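Tyrosyl-tRNA synthetase (Aeropyrum pernix, PDB 2CYA) probably attaches tyrosine to tRNA(Tyr) in two steps, first activating the amino acid with ATP as tyrosyl-adenylate and then transferring it to the tRNA acceptor end. Local coordinates at residues A[61-66]-A[110-115]; A[264-269]-A[324-329]; A[272-277]-A[314-319]; A[282-285]-A[291-294]. All blocks are in the same frame, centred on the assembly; numbering follows the deposited sequence.

In the fold
Contact 1 belongs to the nucleotide-binding fold of this class I synthetase, whereas contacts 2, 3 and 4 gather in the mainly helical part that follows the KMSKS region. Contacts 1 and 2 lie on opposite sides of the chain's centre, their centres about 35 Å apart. Contact 1 is also the one closest to a substrate site: the side chain of Val-112 is about 8 Å from that of Tyr-39, predicted to bind tyrosine. The other three are nested along the chain, contact 4 inside the loop closed by contact 3, itself inside that closed by contact 2. Contacts 2 and 3 touch, with centres about 8 Å apart; contact 4 lies about 13 Å from each, centre to centre.

Contact 1: A[61-66]-A[110-115]; sequences DLVEAG and ERVRFV
Val-63, near the end of helix 51-64, meets Arg-111 and Val-112 where the chain enters strand 113-116 of the class I Rossmann fold. The helix is the crossover between parallel strands 37-42 and 68-73, and 113-116 is the outermost strand beside 68-73. Asp-61 and Leu-62 face other neighbours: the carboxylate forms salt bridges with Lys-58 and Arg-15, and the leucine packs on Phe-69 and Ile-13. Val-63 comes next and carries the contact with both branches. With CG1 anti to the backbone N (chi1 167°), that methyl sits over the centre of the Arg-111 guanidinium, 3.6 Å from CZ; a bend at chi3 (70°) helps bring the flat group over it. CG2 meets Val-112 CG2 at 4.1 Å, a branched aliphatic pair suited to a buried seam. Glu-64 turns away, its OE2 6.1 Å from Arg-111 NH1, so any attraction is probably weak. Gly-66, at positive phi, is the C-prime residue of a Schellman motif; a side chain there would press on the carbonyl O of Ala-65. Val-63 O accepts the hydrogen bond of Gly-66 N at 3.1 Å; Arg-111 NH2, though 3.4 Å from the same oxygen, meets it at too poor an angle to bond.

Contact 2: A[264-269]-A[324-329]; sequences AYCPAK and LDLKNA
Lys-327 reaches from the first turns of helix 323-346 to Ala-264 and Cys-266, in the loop that links helices 254-262 and 275-284. This is helix-to-loop packing in the mainly helical part of the synthetase that follows the KMSKS region in sequence. Lys-327 gives up the largest area, and its last carbon, CE, does the apolar touching. The chain bends at chi2 (-93°), away from a staggered position, and again at chi4 (64°), so that its end crosses over the loop, with CE 3.5 Å from Cys-266 CB. Lys-327 NZ lies 3.3 Å from Ala-264 O, but the angle is poor; its hydrogen bond goes instead to Arg-262 O, just before the loop. A lysine thus suits the place twice over, as a stem long enough to bring CE and NZ to the loop and as a donor for a backbone carbonyl. With a leucine here, which has no NZ, Arg-262 O at the end of helix 254-262 would probably be left without this donor. Cys-266 is the second main contributor. It is small enough to pack on Val-276 of helix 275-284 and on Leu-326 at once, and its sulfur, anti to the backbone N (chi1 -174°), is thereby brought to the leucine, with Cys-266 SG 4.1 Å from Leu-326 CD2.

Contact 3: A[272-277]-A[314-319]; sequences QGNPVL and RDYTDG. With SO4 (sulfate ion), chain E.
The ring of Tyr-316 is approached obliquely, at neither a clear face nor a clear edge, by Leu-277 and by the amide of Asn-274. Leu-277 CD1 lies 3.6 Å from Tyr-316 CD2, while Asn-274 ND2 comes 3.7 Å from Tyr-316 CE2, with the amide and ring planes 66° apart. The tyrosine extends from helix 309-317 with CG anti to the backbone N (chi1 -174°), which sends its hydroxyl past the amide to a hydrogen bond with Pro-267 O; the ring thus fills a buried position while its polar end still finds a partner. Asn-274 is the N-cap of helix 275-284. Its OD1 accepts from Leu-277 N at 3.2 Å, the donor standing above the carbonyl plane, and more weakly from Val-276 N. ND2 donates to Gln-270 O, so both ends of the amide are used and its rotation is fixed. Were it an alanine, the N-H groups of Val-276 and Leu-277, and Gln-270 O, would probably lack a side-chain partner. Pro-275 suits the first helical turn, where no N-H is needed for helix bonding, and Gly-273 tolerates its positive phi. A sulfate, probably from the crystallisation liquor, is hydrogen-bonded to Val-271 N and weakly to Gln-272, whose N lies 3.4 Å from sulfate O4.

Contact 4: A[282-285]-A[291-294]; sequences YILF and TLRV
Leu-292 is the residue on which both partners from the other segment converge. Phe-285 brings the far end of its ring, CZ lying 4.1 Å from Leu-292 CB, and the two side chains cross at about a right angle. Leu-284 adds a looser touch, its CD1 4.4 Å from Leu-292 CD1. These contacts are purely apolar and match a buried leucine pair with an aromatic ring at its margin. In Leu-292, CG anti to the backbone N (chi1 -175°) carries CD1 to Leu-284; the Phe-285 contact is at CB and does not depend on that torsion. Farther out, Phe-290 sets its ring edge-to-face with that of Phe-285 and also touches Leu-284, which helps define where the phenylalanine can lie. Backbone hydrogen bonds with Tyr-306 hold Leu-292 in the strand, whose alternation sends Leu-292 inward and Arg-293 out to the surface. The contact thus joins the end of helix 275-284, widened into a pi-type turn at 282-284, to the small antiparallel pair of strands 292-293 and 305-306, after the KMSKS region and away from the substrate sites. Helix 323-346 borders this seam through Ser-333, which touches both leucines, while helix 309-317 contributes Leu-312, against both Phe-285 and Leu-292.

Contact 1: A[61-66]-A[110-115]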
loop_
_atom_site.group_PDB
_atom_site.type_symbol
_atom_site.label_atom_id
_atom_site.label_comp_id
_atom_site.label_asym_id
_atom_site.label_seq_id
_atom_site.Cartn_x
_atom_site.Cartn_y
_atom_site.Cartn_z
ATOM N N ASP A 61 16.429 -28.583 4.112
ATOM C CA ASP A 61 15.784 -29.418 5.130
ATOM C C ASP A 61 14.252 -29.480 4.955
ATOM O O ASP A 61 13.664 -30.562 4.993
ATOM C CB ASP A 61 16.071 -28.920 6.558
ATOM C CG ASP A 61 17.529 -29.110 6.990
ATOM O OD1 ASP A 61 18.269 -29.819 6.295
ATOM O OD2 ASP A 61 17.932 -28.550 8.039
ATOM N N LEU A 62 13.600 -28.327 4.788
ATOM C CA LEU A 62 12.145 -28.307 4.615
ATOM C C LEU A 62 11.707 -29.119 3.413
ATOM O O LEU A 62 10.740 -29.877 3.494
ATOM C CB LEU A 62 11.618 -26.873 4.495
ATOM C CG LEU A 62 11.170 -26.298 5.835
ATOM C CD1 LEU A 62 12.356 -26.236 6.791
ATOM C CD2 LEU A 62 10.585 -24.913 5.631
ATOM N N VAL A 63 12.418 -28.970 2.301
ATOM C CA VAL A 63 12.086 -29.726 1.095
ATOM C C VAL A 63 12.195 -31.242 1.338
ATOM O O VAL A 63 11.339 -32.006 0.900
ATOM C CB VAL A 63 13.031 -29.361 -0.079
ATOM C CG1 VAL A 63 12.875 -30.374 -1.226
ATOM C CG2 VAL A 63 12.726 -27.952 -0.573
ATOM N N GLU A 64 13.246 -31.674 2.029
ATOM C CA GLU A 64 13.433 -33.107 2.285
ATOM C C GLU A 64 12.444 -33.592 3.330
ATOM O O GLU A 64 12.232 -34.791 3.481
ATOM C CB GLU A 64 14.885 -33.406 2.720
ATOM C CG GLU A 64 15.930 -32.965 1.678
ATOM C CD GLU A 64 17.380 -33.269 2.070
ATOM O OE1 GLU A 64 17.721 -33.264 3.281
ATOM O OE2 GLU A 64 18.190 -33.491 1.147
ATOM N N ALA A 65 11.824 -32.658 4.039
ATOM C CA ALA A 65 10.835 -33.012 5.050
ATOM C C ALA A 65 9.421 -33.028 4.451
ATOM O O ALA A 65 8.424 -33.114 5.172
ATOM C CB ALA A 65 10.920 -32.042 6.220
ATOM N N GLY A 66 9.331 -32.951 3.126
ATOM C CA GLY A 66 8.026 -32.993 2.494
ATOM C C GLY A 66 7.259 -31.685 2.298
ATOM O O GLY A 66 6.153 -31.718 1.765
ATOM N N GLU A 110 15.435 -27.972 -8.103
ATOM C CA GLU A 110 14.442 -28.475 -9.044
ATOM C C GLU A 110 13.087 -28.627 -8.361
ATOM O O GLU A 110 12.040 -28.542 -9.006
ATOM C CB GLU A 110 14.880 -29.827 -9.627
ATOM C CG GLU A 110 14.928 -30.983 -8.632
ATOM C CD GLU A 110 16.187 -31.000 -7.773
ATOM O OE1 GLU A 110 17.070 -30.131 -7.967
ATOM O OE2 GLU A 110 16.294 -31.898 -6.904
ATOM N N ARG A 111 13.116 -28.851 -7.052
ATOM C CA ARG A 111 11.908 -29.031 -6.261
ATOM C C ARG A 111 11.439 -27.724 -5.615
ATOM O O ARG A 111 10.450 -27.713 -4.891
ATOM C CB ARG A 111 12.157 -30.093 -5.177
ATOM C CG ARG A 111 12.440 -31.500 -5.746
ATOM C CD ARG A 111 12.882 -32.512 -4.670
ATOM N NE ARG A 111 11.806 -32.881 -3.753
ATOM C CZ ARG A 111 11.971 -33.597 -2.642
ATOM N NH1 ARG A 111 13.179 -34.030 -2.295
ATOM N NH2 ARG A 111 10.927 -33.888 -1.870
ATOM N N VAL A 112 12.142 -26.625 -5.887
ATOM C CA VAL A 112 11.778 -25.323 -5.322
ATOM C C VAL A 112 11.169 -24.410 -6.385
ATOM O O VAL A 112 11.665 -24.342 -7.498
ATOM C CB VAL A 112 13.011 -24.590 -4.734
ATOM C CG1 VAL A 112 12.589 -23.243 -4.135
ATOM C CG2 VAL A 112 13.687 -25.452 -3.683
ATOM N N ARG A 113 10.090 -23.713 -6.038
ATOM C CA ARG A 113 9.471 -22.784 -6.966
ATOM C C ARG A 113 9.968 -21.359 -6.670
ATOM O O ARG A 113 9.673 -20.782 -5.621
ATOM C CB ARG A 113 7.948 -22.852 -6.847
ATOM C CG ARG A 113 7.216 -21.976 -7.857
ATOM C CD ARG A 113 5.699 -21.948 -7.607
ATOM N NE ARG A 113 5.347 -21.509 -6.250
ATOM C CZ ARG A 113 4.440 -20.571 -5.976
ATOM N NH1 ARG A 113 3.790 -19.955 -6.964
ATOM N NH2 ARG A 113 4.159 -20.261 -4.715
ATOM N N PHE A 114 10.758 -20.806 -7.583
ATOM C CA PHE A 114 11.270 -19.452 -7.423
ATOM C C PHE A 114 10.237 -18.495 -7.993
ATOM O O PHE A 114 9.757 -18.688 -9.109
ATOM C CB PHE A 114 12.617 -19.287 -8.136
ATOM C CG PHE A 114 13.759 -19.946 -7.414
ATOM C CD1 PHE A 114 14.053 -21.289 -7.627
ATOM C CD2 PHE A 114 14.520 -19.229 -6.497
ATOM C CE1 PHE A 114 15.096 -21.913 -6.935
ATOM C CE2 PHE A 114 15.569 -19.838 -5.795
ATOM C CZ PHE A 114 15.855 -21.181 -6.018
ATOM N N VAL A 115 9.891 -17.481 -7.205
ATOM C CA VAL A 115 8.877 -16.495 -7.568
ATOM C C VAL A 115 9.420 -15.090 -7.405
ATOM O O VAL A 115 9.944 -14.741 -6.338
ATOM C CB VAL A 115 7.642 -16.617 -6.633
ATOM C CG1 VAL A 115 6.474 -15.798 -7.157
ATOM C CG2 VAL A 115 7.260 -18.052 -6.472
#

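Contact 2: A[264-269]-A[324-329]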
loop_
_atom_site.group_PDB
_atom_site.type_symbol
_atom_site.label_atom_id
_atom_site.label_comp_id
_atom_site.label_asym_id
_atom_site.label_seq_id
_atom_site.Cartn_x
_atom_site.Cartn_y
_atom_site.Cartn_z
ATOM N N ALA A 264 39.061 -11.817 12.361
ATOM C CA ALA A 264 37.751 -11.895 13.013
ATOM C C ALA A 264 37.705 -11.866 14.542
ATOM O O ALA A 264 38.570 -12.416 15.218
ATOM C CB ALA A 264 37.007 -13.136 12.514
ATOM N N TYR A 265 36.664 -11.235 15.075
ATOM C CA TYR A 265 36.460 -11.169 16.517
ATOM C C TYR A 265 36.278 -12.609 16.985
ATOM O O TYR A 265 35.427 -13.322 16.463
ATOM C CB TYR A 265 35.205 -10.357 16.822
ATOM C CG TYR A 265 34.878 -10.215 18.290
ATOM C CD1 TYR A 265 35.776 -9.604 19.174
ATOM C CD2 TYR A 265 33.649 -10.646 18.791
ATOM C CE1 TYR A 265 35.450 -9.421 20.516
ATOM C CE2 TYR A 265 33.313 -10.469 20.125
ATOM C CZ TYR A 265 34.214 -9.856 20.983
ATOM O OH TYR A 265 33.879 -9.686 22.303
ATOM N N CYS A 266 37.074 -13.038 17.962
ATOM C CA CYS A 266 36.996 -14.408 18.460
ATOM C C CYS A 266 37.538 -14.523 19.898
ATOM O O CYS A 266 38.600 -15.104 20.134
ATOM C CB CYS A 266 37.778 -15.324 17.509
ATOM S SG CYS A 266 37.657 -17.083 17.867
ATOM N N PRO A 267 36.795 -13.982 20.880
ATOM C CA PRO A 267 37.163 -13.999 22.302
ATOM C C PRO A 267 37.467 -15.395 22.821
ATOM O O PRO A 267 36.688 -16.320 22.612
ATOM C CB PRO A 267 35.935 -13.411 22.985
ATOM C CG PRO A 267 35.354 -12.533 21.945
ATOM C CD PRO A 267 35.462 -13.382 20.707
ATOM N N ALA A 268 38.590 -15.541 23.510
ATOM C CA ALA A 268 38.978 -16.836 24.057
ATOM C C ALA A 268 37.885 -17.387 24.968
ATOM O O ALA A 268 37.254 -16.638 25.708
ATOM C CB ALA A 268 40.281 -16.701 24.829
ATOM N N LYS A 269 37.664 -18.696 24.901
ATOM C CA LYS A 269 36.660 -19.370 25.725
ATOM C C LYS A 269 35.235 -18.806 25.625
ATOM O O LYS A 269 34.306 -19.359 26.217
ATOM C CB LYS A 269 37.097 -19.356 27.197
ATOM C CG LYS A 269 38.431 -20.039 27.492
ATOM C CD LYS A 269 38.738 -20.013 28.999
ATOM C CE LYS A 269 40.074 -20.686 29.327
ATOM N NZ LYS A 269 40.399 -20.677 30.796
ATOM N N LEU A 324 43.371 -18.584 17.608
ATOM C CA LEU A 324 44.121 -18.628 16.367
ATOM C C LEU A 324 44.056 -20.004 15.710
ATOM O O LEU A 324 44.050 -20.113 14.484
ATOM C CB LEU A 324 45.573 -18.217 16.623
ATOM C CG LEU A 324 46.392 -17.879 15.373
ATOM C CD1 LEU A 324 45.603 -16.941 14.462
ATOM C CD2 LEU A 324 47.697 -17.230 15.788
ATOM N N ASP A 325 44.005 -21.058 16.516
ATOM C CA ASP A 325 43.927 -22.402 15.952
ATOM C C ASP A 325 42.540 -22.668 15.370
ATOM O O ASP A 325 42.402 -23.384 14.376
ATOM C CB ASP A 325 44.248 -23.462 17.011
ATOM C CG ASP A 325 45.743 -23.600 17.269
ATOM O OD1 ASP A 325 46.516 -23.692 16.278
ATOM O OD2 ASP A 325 46.131 -23.631 18.460
ATOM N N LEU A 326 41.518 -22.101 16.007
ATOM C CA LEU A 326 40.149 -22.262 15.537
ATOM C C LEU A 326 40.028 -21.485 14.222
ATOM O O LEU A 326 39.519 -22.006 13.232
ATOM C CB LEU A 326 39.156 -21.720 16.581
ATOM C CG LEU A 326 37.662 -21.816 16.241
ATOM C CD1 LEU A 326 37.205 -23.274 16.243
ATOM C CD2 LEU A 326 36.869 -21.024 17.256
ATOM N N LYS A 327 40.530 -20.249 14.222
ATOM C CA LYS A 327 40.505 -19.390 13.038
ATOM C C LYS A 327 41.027 -20.101 11.785
ATOM O O LYS A 327 40.333 -20.179 10.772
ATOM C CB LYS A 327 41.362 -18.146 13.260
ATOM C CG LYS A 327 40.904 -17.210 14.358
ATOM C CD LYS A 327 40.011 -16.130 13.822
ATOM C CE LYS A 327 39.974 -14.927 14.759
ATOM N NZ LYS A 327 41.294 -14.246 14.895
ATOM N N ASN A 328 42.260 -20.597 11.853
ATOM C CA ASN A 328 42.871 -21.279 10.721
ATOM C C ASN A 328 42.050 -22.439 10.232
ATOM O O ASN A 328 41.848 -22.591 9.031
ATOM C CB ASN A 328 44.273 -21.801 11.072
ATOM C CG ASN A 328 45.341 -20.747 10.917
ATOM O OD1 ASN A 328 46.505 -20.987 11.227
ATOM N ND2 ASN A 328 44.954 -19.569 10.437
ATOM N N ALA A 329 41.600 -23.269 11.169
ATOM C CA ALA A 329 40.818 -24.451 10.829
ATOM C C ALA A 329 39.477 -24.087 10.209
ATOM O O ALA A 329 39.014 -24.755 9.284
ATOM C CB ALA A 329 40.598 -25.318 12.075
#

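Contact 3: A[272-277]-A[314-319]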
loop_
_atom_site.group_PDB
_atom_site.type_symbol
_atom_site.label_atom_id
_atom_site.label_comp_id
_atom_site.label_asym_id
_atom_site.label_seq_id
_atom_site.Cartn_x
_atom_site.Cartn_y
_atom_site.Cartn_z
ATOM N N GLN A 272 29.216 -16.700 23.153
ATOM C CA GLN A 272 28.240 -15.687 22.761
ATOM C C GLN A 272 28.861 -14.553 21.950
ATOM O O GLN A 272 29.879 -13.988 22.337
ATOM C CB GLN A 272 27.557 -15.117 24.009
ATOM C CG GLN A 272 26.507 -14.058 23.707
ATOM C CD GLN A 272 25.240 -14.241 24.534
ATOM O OE1 GLN A 272 25.281 -14.236 25.770
ATOM N NE2 GLN A 272 24.103 -14.403 23.852
ATOM N N GLY A 273 28.242 -14.225 20.821
ATOM C CA GLY A 273 28.742 -13.151 19.977
ATOM C C GLY A 273 29.949 -13.500 19.117
ATOM O O GLY A 273 30.390 -12.685 18.307
ATOM N N ASN A 274 30.482 -14.706 19.294
ATOM C CA ASN A 274 31.641 -15.172 18.544
ATOM C C ASN A 274 31.208 -15.666 17.150
ATOM O O ASN A 274 30.649 -16.758 17.018
ATOM C CB ASN A 274 32.313 -16.309 19.319
ATOM C CG ASN A 274 33.621 -16.750 18.698
ATOM O OD1 ASN A 274 33.847 -16.559 17.500
ATOM N ND2 ASN A 274 34.492 -17.358 19.509
ATOM N N PRO A 275 31.471 -14.870 16.097
ATOM C CA PRO A 275 31.116 -15.199 14.706
ATOM C C PRO A 275 31.864 -16.417 14.158
ATOM O O PRO A 275 31.330 -17.172 13.342
ATOM C CB PRO A 275 31.482 -13.932 13.929
ATOM C CG PRO A 275 31.606 -12.859 14.994
ATOM C CD PRO A 275 32.203 -13.597 16.157
ATOM N N VAL A 276 33.102 -16.597 14.606
ATOM C CA VAL A 276 33.915 -17.713 14.160
ATOM C C VAL A 276 33.269 -19.016 14.592
ATOM O O VAL A 276 33.217 -19.982 13.827
ATOM C CB VAL A 276 35.350 -17.623 14.723
ATOM C CG1 VAL A 276 36.193 -18.771 14.179
ATOM C CG2 VAL A 276 35.967 -16.277 14.332
ATOM N N LEU A 277 32.767 -19.041 15.819
ATOM C CA LEU A 277 32.098 -20.234 16.317
ATOM C C LEU A 277 30.740 -20.412 15.614
ATOM O O LEU A 277 30.356 -21.528 15.283
ATOM C CB LEU A 277 31.913 -20.147 17.841
ATOM C CG LEU A 277 33.124 -20.568 18.675
ATOM C CD1 LEU A 277 32.772 -20.559 20.162
ATOM C CD2 LEU A 277 33.543 -21.979 18.264
ATOM N N ARG A 314 32.988 -27.131 23.816
ATOM C CA ARG A 314 33.463 -27.471 25.154
ATOM C C ARG A 314 34.967 -27.215 25.175
ATOM O O ARG A 314 35.454 -26.394 25.954
ATOM C CB ARG A 314 33.156 -28.937 25.468
ATOM C CG ARG A 314 31.668 -29.235 25.514
ATOM C CD ARG A 314 31.397 -30.683 25.875
ATOM N NE ARG A 314 29.965 -30.971 25.917
ATOM C CZ ARG A 314 29.444 -32.146 26.261
ATOM N NH1 ARG A 314 30.237 -33.158 26.598
ATOM N NH2 ARG A 314 28.125 -32.309 26.276
ATOM N N ASP A 315 35.694 -27.904 24.300
ATOM C CA ASP A 315 37.140 -27.734 24.193
ATOM C C ASP A 315 37.518 -26.261 24.042
ATOM O O ASP A 315 38.574 -25.834 24.515
ATOM C CB ASP A 315 37.674 -28.509 22.990
ATOM C CG ASP A 315 38.044 -29.934 23.332
ATOM O OD1 ASP A 315 37.258 -30.602 24.038
ATOM O OD2 ASP A 315 39.118 -30.391 22.884
ATOM N N TYR A 316 36.666 -25.483 23.378
ATOM C CA TYR A 316 36.957 -24.068 23.196
ATOM C C TYR A 316 36.738 -23.328 24.503
ATOM O O TYR A 316 37.514 -22.436 24.853
ATOM C CB TYR A 316 36.068 -23.443 22.117
ATOM C CG TYR A 316 36.458 -22.014 21.808
ATOM C CD1 TYR A 316 37.614 -21.736 21.082
ATOM C CD2 TYR A 316 35.700 -20.942 22.275
ATOM C CE1 TYR A 316 38.006 -20.435 20.830
ATOM C CE2 TYR A 316 36.088 -19.626 22.027
ATOM C CZ TYR A 316 37.244 -19.385 21.305
ATOM O OH TYR A 316 37.656 -18.091 21.056
ATOM N N THR A 317 35.674 -23.690 25.214
ATOM C CA THR A 317 35.369 -23.055 26.489
ATOM C C THR A 317 36.447 -23.391 27.517
ATOM O O THR A 317 36.916 -22.514 28.241
ATOM C CB THR A 317 34.007 -23.512 27.041
ATOM O OG1 THR A 317 32.960 -23.047 26.182
ATOM C CG2 THR A 317 33.789 -22.947 28.443
ATOM N N ASP A 318 36.837 -24.662 27.569
ATOM C CA ASP A 318 37.862 -25.108 28.505
ATOM C C ASP A 318 39.257 -24.697 28.037
ATOM O O ASP A 318 40.221 -25.436 28.234
ATOM C CB ASP A 318 37.814 -26.633 28.670
ATOM C CG ASP A 318 36.432 -27.137 29.054
ATOM O OD1 ASP A 318 35.718 -26.426 29.796
ATOM O OD2 ASP A 318 36.066 -28.253 28.625
ATOM N N GLY A 319 39.351 -23.523 27.411
ATOM C CA GLY A 319 40.623 -23.011 26.916
ATOM C C GLY A 319 41.490 -24.019 26.182
ATOM O O GLY A 319 42.625 -23.716 25.810
HETATM S S SO4 E . 29.692 -17.169 26.880
HETATM O O1 SO4 E . 29.559 -17.491 28.365
HETATM O O2 SO4 E . 29.821 -15.649 26.755
HETATM O O3 SO4 E . 30.915 -17.734 26.450
HETATM O O4 SO4 E . 28.421 -17.474 26.322
#

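Contact 4: A[282-285]-A[291-294]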
loop_
_atom_site.group_PDB
_atom_site.type_symbol
_atom_site.label_atom_id
_atom_site.label_comp_id
_atom_site.label_asym_id
_atom_site.label_seq_id
_atom_site.Cartn_x
_atom_site.Cartn_y
_atom_site.Cartn_z
ATOM N N TYR A 282 26.801 -23.148 12.492
ATOM C CA TYR A 282 25.715 -23.017 11.530
ATOM C C TYR A 282 26.003 -23.329 10.072
ATOM O O TYR A 282 25.088 -23.635 9.315
ATOM C CB TYR A 282 25.114 -21.618 11.646
ATOM C CG TYR A 282 24.540 -21.342 13.021
ATOM C CD1 TYR A 282 23.718 -22.280 13.646
ATOM C CD2 TYR A 282 24.829 -20.154 13.704
ATOM C CE1 TYR A 282 23.196 -22.048 14.915
ATOM C CE2 TYR A 282 24.315 -19.919 14.974
ATOM C CZ TYR A 282 23.492 -20.874 15.568
ATOM O OH TYR A 282 22.909 -20.640 16.796
ATOM N N ILE A 283 27.265 -23.248 9.679
ATOM C CA ILE A 283 27.635 -23.522 8.317
ATOM C C ILE A 283 28.494 -24.788 8.146
ATOM O O ILE A 283 28.124 -25.691 7.397
ATOM C CB ILE A 283 28.368 -22.313 7.720
ATOM C CG1 ILE A 283 27.431 -21.105 7.694
ATOM C CG2 ILE A 283 28.848 -22.642 6.326
ATOM C CD1 ILE A 283 28.085 -19.842 7.200
ATOM N N LEU A 284 29.622 -24.881 8.848
ATOM C CA LEU A 284 30.484 -26.051 8.672
ATOM C C LEU A 284 29.859 -27.341 9.191
ATOM O O LEU A 284 29.798 -28.325 8.460
ATOM C CB LEU A 284 31.862 -25.815 9.299
ATOM C CG LEU A 284 32.669 -24.608 8.780
ATOM C CD1 LEU A 284 33.994 -24.534 9.545
ATOM C CD2 LEU A 284 32.936 -24.718 7.262
ATOM N N PHE A 285 29.367 -27.348 10.425
ATOM C CA PHE A 285 28.746 -28.565 10.953
ATOM C C PHE A 285 27.295 -28.775 10.494
ATOM O O PHE A 285 26.623 -29.719 10.918
ATOM C CB PHE A 285 28.815 -28.588 12.480
ATOM C CG PHE A 285 30.152 -29.034 13.013
ATOM C CD1 PHE A 285 31.139 -28.106 13.331
ATOM C CD2 PHE A 285 30.432 -30.384 13.165
ATOM C CE1 PHE A 285 32.386 -28.522 13.797
ATOM C CE2 PHE A 285 31.670 -30.807 13.623
ATOM C CZ PHE A 285 32.647 -29.876 13.941
ATOM N N THR A 291 33.722 -32.923 9.780
ATOM C CA THR A 291 34.796 -33.047 10.753
ATOM C C THR A 291 35.708 -31.828 10.685
ATOM O O THR A 291 36.062 -31.388 9.598
ATOM C CB THR A 291 35.669 -34.265 10.436
ATOM O OG1 THR A 291 34.837 -35.375 10.091
ATOM C CG2 THR A 291 36.517 -34.619 11.626
ATOM N N LEU A 292 36.095 -31.290 11.834
ATOM C CA LEU A 292 37.006 -30.149 11.852
ATOM C C LEU A 292 38.359 -30.576 12.447
ATOM O O LEU A 292 38.490 -30.740 13.660
ATOM C CB LEU A 292 36.429 -28.988 12.674
ATOM C CG LEU A 292 37.270 -27.703 12.635
ATOM C CD1 LEU A 292 37.152 -27.062 11.258
ATOM C CD2 LEU A 292 36.804 -26.728 13.698
ATOM N N ARG A 293 39.354 -30.760 11.582
ATOM C CA ARG A 293 40.698 -31.162 12.002
ATOM C C ARG A 293 41.489 -29.940 12.484
ATOM O O ARG A 293 41.658 -28.978 11.735
ATOM C CB ARG A 293 41.416 -31.821 10.819
ATOM C CG ARG A 293 42.905 -32.090 11.023
ATOM C CD ARG A 293 43.583 -32.393 9.687
ATOM N NE ARG A 293 42.968 -33.535 9.012
ATOM C CZ ARG A 293 43.147 -33.837 7.725
ATOM N NH1 ARG A 293 43.926 -33.076 6.963
ATOM N NH2 ARG A 293 42.544 -34.900 7.199
ATOM N N VAL A 294 41.978 -29.972 13.725
ATOM C CA VAL A 294 42.737 -28.838 14.274
ATOM C C VAL A 294 44.088 -29.232 14.872
ATOM O O VAL A 294 44.259 -30.348 15.365
ATOM C CB VAL A 294 41.941 -28.111 15.378
ATOM C CG1 VAL A 294 42.677 -26.845 15.799
ATOM C CG2 VAL A 294 40.546 -27.781 14.889
#